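Local coordinates for nicotinate-nucleotide pyrophosphorylase (PDB 3L0G), which probably converts quinolinate to nicotinate mononucleotide by phosphoribosyl transfer with decarboxylation, a step of NAD+ biosynthesis, at residues G142-I147 with G272-S277. Sequence-based numbering, arbitrary orientation.
With EDO (1,2-ethanediol), chain I.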
ATOM      1  N   GLY C 142      14.889  -5.795  37.291  1.00 15.18           N
ATOM      2  CA  GLY C 142      15.996  -6.263  38.130  1.00 15.61           C
ATOM      3  C   GLY C 142      16.505  -7.649  37.778  1.00 16.06           C
ATOM      4  O   GLY C 142      17.271  -8.235  38.554  1.00 16.78           O
ATOM      5  N   THR C 143      16.059  -8.196  36.642  1.00 15.75           N
ATOM      6  CA  THR C 143      16.720  -9.337  35.991  1.00 15.64           C
ATOM      7  C   THR C 143      17.313  -8.820  34.689  1.00 16.27           C
ATOM      8  O   THR C 143      17.017  -7.695  34.261  1.00 17.29           O
ATOM      9  CB  THR C 143      15.737 -10.498  35.671  1.00 15.73           C
ATOM     10  OG1 THR C 143      14.882 -10.140  34.571  1.00 14.96           O
ATOM     11  CG2 THR C 143      14.889 -10.855  36.882  1.00 14.01           C
ATOM     12  N   LYS C 144      18.112  -9.629  34.016  1.00 16.28           N
ATOM     13  CA  LYS C 144      18.688  -9.204  32.732  1.00 16.49           C
ATOM     14  C   LYS C 144      17.737  -9.418  31.573  1.00 15.38           C
ATOM     15  O   LYS C 144      18.084  -9.119  30.439  1.00 15.43           O
ATOM     16  CB  LYS C 144      19.989  -9.950  32.433  1.00 17.45           C
ATOM     17  CG  LYS C 144      19.824 -11.474  32.279  1.00 19.41           C
ATOM     18  CD  LYS C 144      21.193 -12.118  31.994  1.00 22.22           C
ATOM     19  CE  LYS C 144      21.206 -13.613  32.254  1.00 22.91           C
ATOM     20  NZ  LYS C 144      22.142 -14.269  31.283  1.00 25.78           N
ATOM     21  N   VAL C 145      16.534  -9.912  31.844  1.00 13.83           N
ATOM     22  CA  VAL C 145      15.654 -10.349  30.769  1.00 13.32           C
ATOM     23  C   VAL C 145      15.040  -9.192  29.966  1.00 12.05           C
ATOM     24  O   VAL C 145      14.633  -8.173  30.530  1.00 11.73           O
ATOM     25  CB  VAL C 145      14.555 -11.262  31.310  1.00 13.30           C
ATOM     26  CG1 VAL C 145      13.557 -11.584  30.229  1.00 13.49           C
ATOM     27  CG2 VAL C 145      15.179 -12.533  31.861  1.00 13.70           C
ATOM     28  N   LYS C 146      15.002  -9.358  28.652  1.00 11.20           N
ATOM     29  CA  LYS C 146      14.190  -8.493  27.780  1.00 10.99           C
ATOM     30  C   LYS C 146      12.957  -9.252  27.283  1.00 10.11           C
ATOM     31  O   LYS C 146      13.033 -10.433  26.944  1.00 10.97           O
ATOM     32  CB  LYS C 146      15.025  -7.991  26.591  1.00 11.37           C
ATOM     33  CG  LYS C 146      16.334  -7.254  26.989  1.00 13.49           C
ATOM     34  CD  LYS C 146      15.999  -5.984  27.757  1.00 16.47           C
ATOM     35  CE  LYS C 146      17.217  -5.195  28.149  1.00 20.33           C
ATOM     36  NZ  LYS C 146      16.802  -3.913  28.795  1.00 21.82           N
ATOM     37  N   ILE C 147      11.816  -8.580  27.246  1.00  9.76           N
ATOM     38  CA  ILE C 147      10.590  -9.153  26.684  1.00  9.59           C
ATOM     39  C   ILE C 147      10.621  -8.971  25.153  1.00  9.65           C
ATOM     40  O   ILE C 147      10.892  -7.861  24.672  1.00  9.08           O
ATOM     41  CB  ILE C 147       9.334  -8.459  27.278  1.00  9.73           C
ATOM     42  CG1 ILE C 147       9.274  -8.653  28.824  1.00 11.31           C
ATOM     43  CG2 ILE C 147       8.079  -8.953  26.594  1.00  7.19           C
ATOM     44  CD1 ILE C 147       9.407 -10.152  29.327  1.00  7.22           C
ATOM     45  N   GLY C 272      17.685 -17.291  34.667  1.00 13.73           N
ATOM     46  CA  GLY C 272      18.927 -16.805  34.011  1.00 12.88           C
ATOM     47  C   GLY C 272      18.917 -16.855  32.473  1.00 11.97           C
ATOM     48  O   GLY C 272      19.974 -16.777  31.816  1.00 11.10           O
ATOM     49  N   VAL C 273      17.725 -16.981  31.896  1.00 10.70           N
ATOM     50  CA  VAL C 273      17.560 -16.862  30.453  1.00  9.59           C
ATOM     51  C   VAL C 273      17.770 -15.380  30.053  1.00  9.94           C
ATOM     52  O   VAL C 273      17.754 -14.503  30.912  1.00 11.06           O
ATOM     53  CB  VAL C 273      16.184 -17.430  30.020  1.00  9.88           C
ATOM     54  CG1 VAL C 273      16.140 -18.955  30.287  1.00  7.98           C
ATOM     55  CG2 VAL C 273      15.010 -16.703  30.709  1.00  7.49           C
ATOM     56  N   ASP C 274      17.998 -15.112  28.779  1.00  9.22           N
ATOM     57  CA  ASP C 274      18.238 -13.743  28.284  1.00 10.04           C
ATOM     58  C   ASP C 274      16.979 -13.026  27.805  1.00 10.16           C
ATOM     59  O   ASP C 274      16.829 -11.814  27.989  1.00 10.38           O
ATOM     60  CB  ASP C 274      19.233 -13.780  27.123  1.00 10.14           C
ATOM     61  CG  ASP C 274      20.561 -14.426  27.521  1.00 10.77           C
ATOM     62  OD1 ASP C 274      21.242 -13.870  28.389  1.00 12.00           O
ATOM     63  OD2 ASP C 274      20.903 -15.508  26.996  1.00  9.94           O
ATOM     64  N   TYR C 275      16.082 -13.785  27.191  1.00  9.29           N
ATOM     65  CA  TYR C 275      14.889 -13.228  26.579  1.00  9.27           C
ATOM     66  C   TYR C 275      13.678 -14.072  26.945  1.00  9.13           C
ATOM     67  O   TYR C 275      13.799 -15.281  27.142  1.00  8.36           O
ATOM     68  CB  TYR C 275      15.052 -13.218  25.063  1.00  8.61           C
ATOM     69  CG  TYR C 275      16.181 -12.321  24.569  1.00  8.84           C
ATOM     70  CD1 TYR C 275      16.017 -10.942  24.545  1.00 10.41           C
ATOM     71  CD2 TYR C 275      17.387 -12.842  24.129  1.00  9.30           C
ATOM     72  CE1 TYR C 275      16.990 -10.112  24.087  1.00 10.89           C
ATOM     73  CE2 TYR C 275      18.422 -11.986  23.673  1.00 10.77           C
ATOM     74  CZ  TYR C 275      18.196 -10.627  23.654  1.00 11.58           C
ATOM     75  OH  TYR C 275      19.148  -9.736  23.235  1.00 13.44           O
ATOM     76  N   ILE C 276      12.516 -13.430  27.022  1.00  9.99           N
ATOM     77  CA  ILE C 276      11.247 -14.156  26.989  1.00  9.71           C
ATOM     78  C   ILE C 276      10.361 -13.563  25.881  1.00 10.62           C
ATOM     79  O   ILE C 276      10.002 -12.370  25.921  1.00 10.35           O
ATOM     80  CB  ILE C 276      10.531 -14.144  28.355  1.00  9.41           C
ATOM     81  CG1 ILE C 276      11.424 -14.818  29.414  1.00  9.47           C
ATOM     82  CG2 ILE C 276       9.160 -14.883  28.268  1.00  9.68           C
ATOM     83  CD1 ILE C 276      11.055 -14.443  30.858  1.00  6.25           C
ATOM     84  N   SER C 277      10.024 -14.422  24.910  1.00 10.53           N
ATOM     85  CA  SER C 277       9.147 -14.123  23.776  0.50 11.43           C
ATOM     86  C   SER C 277       7.717 -14.507  24.126  1.00 11.48           C
ATOM     87  O   SER C 277       7.499 -15.634  24.530  1.00 12.53           O
ATOM     88  CB  SER C 277       9.553 -14.968  22.566  0.50 10.91           C
ATOM     89  OG  SER C 277      10.416 -14.268  21.709  0.50 12.92           O
TER
HETATM   90  C1  EDO I 300      10.986 -15.824  18.723  1.00 19.76           C
HETATM   91  O1  EDO I 300       9.791 -15.099  18.459  1.00 20.46           O
HETATM   92  C2  EDO I 300      12.213 -14.964  18.409  1.00 16.77           C
HETATM   93  O2  EDO I 300      12.483 -13.982  19.428  1.00 16.35           O
HETATM   94  O   HOH W   1      18.816  -9.891  28.129  1.00 14.71           O
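Lys146 and Ile147 pair with Tyr275 and Ile276 as neighbouring parallel strands, the first and last, in chain order, of the parallel sheet in the alpha/beta-barrel domain of quinolinate phosphoribosyltransferases. Lys146 bonds on both sides of Tyr275: its N donates to Asp274 O (3.1 Å), and its O accepts from Ile276 N (3.0 Å), both bonds bent only slightly, with 162° at the hydrogen. Ahead of the paired strands a water donates to Lys144 O and Asp274 O, so the latter accepts twice.

Val145, just before its strand, and Ile276 have compact branched side chains that pack together under helix 262-269. With CG1 anti to the backbone N (chi1 173°), Val145 lays that methyl against Ile276 CD1 at 3.9 Å, while its CG2 rests on Val273 O. The flat Tyr275 ring offers a surface to Lys146 CB, met obliquely 3.7 Å from CD1, and a cation-pi partner to Arg148; the Lys146 chain bends at chi2 (-64°), leading its charged end away from 272-277. Lys144, in the loop before strand 146-148, stretches to the start of 272-277, its NZ forming a salt bridge from above the carboxylate plane of Asp274 (3.1 Å to OD1) and a weak hydrogen bond to Gly272 O. Gly272, at positive phi, lets the chain turn out of helix 262-269.

Asp274's second oxygen, OD2, is held by Leu254 N of strand 253-257, which flanks strand 275-277 across from strand 146-148, and helix 262-269 covers Val145 and Ile276 through Ala269, Val265 and Ile268.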